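Local coordinates for monosaccharide ABC transporter substrate-binding protein, CUT2 family (Acidothermus cellulolyticus, PDB 4RU1), which probably serves as the substrate-binding component of a sugar ABC transporter and holds myo-inositol in its ligand pocket, at residues Val67-Ala72 and Lys95-Ala100. Residues are numbered along the deposited sequence; the frame is centred on the assembly and turned at random.
Sequences VLIQDA and KQAVAA
Ile69 sets its CG2 methyl against the CB of Ala97, 4.2 Å away, where two neighbouring helices lie side by side on one face of a parallel sheet. Helices 62-74 and 87-99 are successive in the chain and joined through strand 79-82, the alternation of helix and strand that builds each lobe of a periplasmic binding protein of the Rossmann-like type I fold. Here the seam has an apolar contact on the sheet side and a polar one toward solvent. The apolar contact belongs to Ile69 and Ala97. With CG2 anti to the backbone N and CG1 beside that N, the isoleucine turns its methyl branch to the alanine, while the residue also packs on Ile26 and Val82 of the sheet and on Ala93 and Ile94 of the facing helix. The small side chain of Ala97 is consistent with the close approach of the backbones, its CA being 7.3 Å from the CA of Gln70. Nearer the surface, two glutamines, their chains extended beyond CG, reach over the seam and meet through their amides, whose planes are turned 32° from each other. Gln70 NE2 gives an N-H to Gln96 OE1 at 3.2 Å. Were an alanine to take the place of Gln70, this amide donor would be gone, and the Gln96 amide, left without its mate, would probably be freer to turn. The bond is moderately straight, at 156° about the hydrogen, and Gln96 OE1 lies nearly in the amide plane of Gln70.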
ATOM      1  N   VAL A  67     -16.870   8.683   7.712  1.00 15.04           N
ATOM      2  CA  VAL A  67     -18.135   8.240   8.263  1.00 19.28           C
ATOM      3  C   VAL A  67     -18.007   6.821   8.809  1.00 20.45           C
ATOM      4  O   VAL A  67     -18.553   6.498   9.822  1.00 17.36           O
ATOM      5  CB  VAL A  67     -19.212   8.353   7.183  1.00 17.84           C
ATOM      6  CG1 VAL A  67     -20.544   7.781   7.637  1.00 17.93           C
ATOM      7  CG2 VAL A  67     -19.433   9.820   6.822  1.00 21.05           C
ATOM      8  N   LEU A  68     -17.282   5.943   8.109  1.00 15.78           N
ATOM      9  CA  LEU A  68     -17.017   4.587   8.625  1.00 14.31           C
ATOM     10  C   LEU A  68     -16.308   4.644  10.002  1.00 15.95           C
ATOM     11  O   LEU A  68     -16.568   3.769  10.789  1.00 14.47           O
ATOM     12  CB  LEU A  68     -16.214   3.751   7.609  1.00 15.96           C
ATOM     13  CG  LEU A  68     -16.835   3.447   6.241  1.00 17.11           C
ATOM     14  CD1 LEU A  68     -15.789   2.750   5.450  1.00 14.28           C
ATOM     15  CD2 LEU A  68     -18.123   2.642   6.331  1.00 16.53           C
ATOM     16  N   ILE A  69     -15.397   5.584  10.247  1.00 14.33           N
ATOM     17  CA  ILE A  69     -14.719   5.720  11.564  1.00 14.19           C
ATOM     18  C   ILE A  69     -15.765   6.050  12.604  1.00 20.10           C
ATOM     19  O   ILE A  69     -15.773   5.407  13.659  1.00 16.10           O
ATOM     20  CB  ILE A  69     -13.596   6.772  11.573  1.00 15.64           C
ATOM     21  CG1 ILE A  69     -12.507   6.350  10.592  1.00 21.25           C
ATOM     22  CG2 ILE A  69     -12.991   6.887  12.950  1.00 19.03           C
ATOM     23  CD1 ILE A  69     -11.541   7.437  10.175  1.00 20.53           C
ATOM     24  N   GLN A  70     -16.613   7.044  12.312  1.00 17.48           N
ATOM     25  CA  GLN A  70     -17.755   7.403  13.190  1.00 16.77           C
ATOM     26  C   GLN A  70     -18.692   6.235  13.532  1.00 15.20           C
ATOM     27  O   GLN A  70     -19.083   6.061  14.695  1.00 17.52           O
ATOM     28  CB  GLN A  70     -18.466   8.632  12.609  1.00 19.28           C
ATOM     29  CG  GLN A  70     -17.533   9.855  12.546  1.00 45.17           C
ATOM     30  CD  GLN A  70     -18.086  11.114  11.862  1.00113.34           C
ATOM     31  OE1 GLN A  70     -18.601  11.077  10.744  1.00 31.13           O
ATOM     32  NE2 GLN A  70     -17.912  12.256  12.521  1.00 33.69           N
ATOM     33  N   ASP A  71     -19.009   5.403  12.523  1.00 14.41           N
ATOM     34  CA  ASP A  71     -19.859   4.179  12.679  1.00 15.55           C
ATOM     35  C   ASP A  71     -19.229   3.322  13.727  1.00 15.03           C
ATOM     36  O   ASP A  71     -19.879   2.921  14.640  1.00 19.18           O
ATOM     37  CB  ASP A  71     -20.064   3.320  11.438  1.00 19.31           C
ATOM     38  CG  ASP A  71     -20.807   4.055  10.276  1.00 24.34           C
ATOM     39  OD1 ASP A  71     -21.488   5.104  10.511  1.00 21.86           O
ATOM     40  OD2 ASP A  71     -20.700   3.486   9.144  1.00 22.14           O
ATOM     41  N   ALA A  72     -17.907   3.064  13.629  1.00 16.71           N
ATOM     42  CA  ALA A  72     -17.232   2.192  14.610  1.00 14.12           C
ATOM     43  C   ALA A  72     -17.121   2.859  16.025  1.00 16.18           C
ATOM     44  O   ALA A  72     -17.331   2.141  17.018  1.00 17.43           O
ATOM     45  CB  ALA A  72     -15.810   1.764  14.091  1.00 15.45           C
ATOM     46  N   LYS A  95      -9.356  11.854  15.537  1.00 18.62           N
ATOM     47  CA  LYS A  95      -9.305  12.554  16.833  1.00 22.14           C
ATOM     48  C   LYS A  95     -10.546  12.333  17.639  1.00 16.63           C
ATOM     49  O   LYS A  95     -10.471  12.127  18.850  1.00 22.45           O
ATOM     50  CB  LYS A  95      -9.121  14.023  16.631  1.00 22.00           C
ATOM     51  CG  LYS A  95      -7.703  14.309  16.145  1.00 21.19           C
ATOM     52  CD  LYS A  95      -7.521  15.813  15.985  1.00 29.25           C
ATOM     53  CE  LYS A  95      -6.085  16.186  15.642  1.00 35.81           C
ATOM     54  NZ  LYS A  95      -5.918  17.554  15.056  1.00 37.30           N
ATOM     55  N   GLN A  96     -11.696  12.317  16.986  1.00 18.79           N
ATOM     56  CA  GLN A  96     -12.921  12.033  17.707  1.00 31.80           C
ATOM     57  C   GLN A  96     -12.917  10.627  18.292  1.00 25.51           C
ATOM     58  O   GLN A  96     -13.366  10.418  19.413  1.00 22.18           O
ATOM     59  CB  GLN A  96     -14.145  12.261  16.819  1.00 25.94           C
ATOM     60  CG  GLN A  96     -14.460  13.729  16.586  1.00 57.56           C
ATOM     61  CD  GLN A  96     -15.497  13.952  15.495  1.00118.70           C
ATOM     62  OE1 GLN A  96     -16.269  13.055  15.150  1.00 64.38           O
ATOM     63  NE2 GLN A  96     -15.525  15.157  14.955  1.00 95.94           N
ATOM     64  N   ALA A  97     -12.410   9.657  17.539  1.00 18.17           N
ATOM     65  CA  ALA A  97     -12.418   8.272  18.062  1.00 14.17           C
ATOM     66  C   ALA A  97     -11.510   8.212  19.286  1.00 15.66           C
ATOM     67  O   ALA A  97     -11.817   7.604  20.271  1.00 18.06           O
ATOM     68  CB  ALA A  97     -11.935   7.299  16.992  1.00 13.80           C
ATOM     69  N   VAL A  98     -10.324   8.820  19.191  1.00 17.94           N
ATOM     70  CA  VAL A  98      -9.408   8.873  20.368  1.00 18.47           C
ATOM     71  C   VAL A  98     -10.026   9.537  21.618  1.00 18.25           C
ATOM     72  O   VAL A  98      -9.871   9.010  22.706  1.00 22.17           O
ATOM     73  CB  VAL A  98      -8.032   9.473  19.973  1.00 16.98           C
ATOM     74  CG1 VAL A  98      -7.076   9.659  21.165  1.00 26.34           C
ATOM     75  CG2 VAL A  98      -7.383   8.655  18.868  1.00 21.07           C
ATOM     76  N   ALA A  99     -10.741  10.633  21.405  1.00 21.84           N
ATOM     77  CA  ALA A  99     -11.400  11.353  22.519  1.00 21.10           C
ATOM     78  C   ALA A  99     -12.526  10.530  23.108  1.00 29.15           C
ATOM     79  O   ALA A  99     -12.875  10.667  24.284  1.00 27.94           O
ATOM     80  CB  ALA A  99     -11.896  12.719  22.050  1.00 33.26           C
ATOM     81  N   ALA A 100     -13.101   9.660  22.315  1.00 21.83           N
ATOM     82  CA  ALA A 100     -14.085   8.748  22.854  1.00 27.46           C
ATOM     83  C   ALA A 100     -13.488   7.526  23.600  1.00 23.33           C
ATOM     84  O   ALA A 100     -14.232   6.626  23.989  1.00 25.49           O
ATOM     85  CB  ALA A 100     -15.065   8.311  21.761  1.00 22.42           C
TER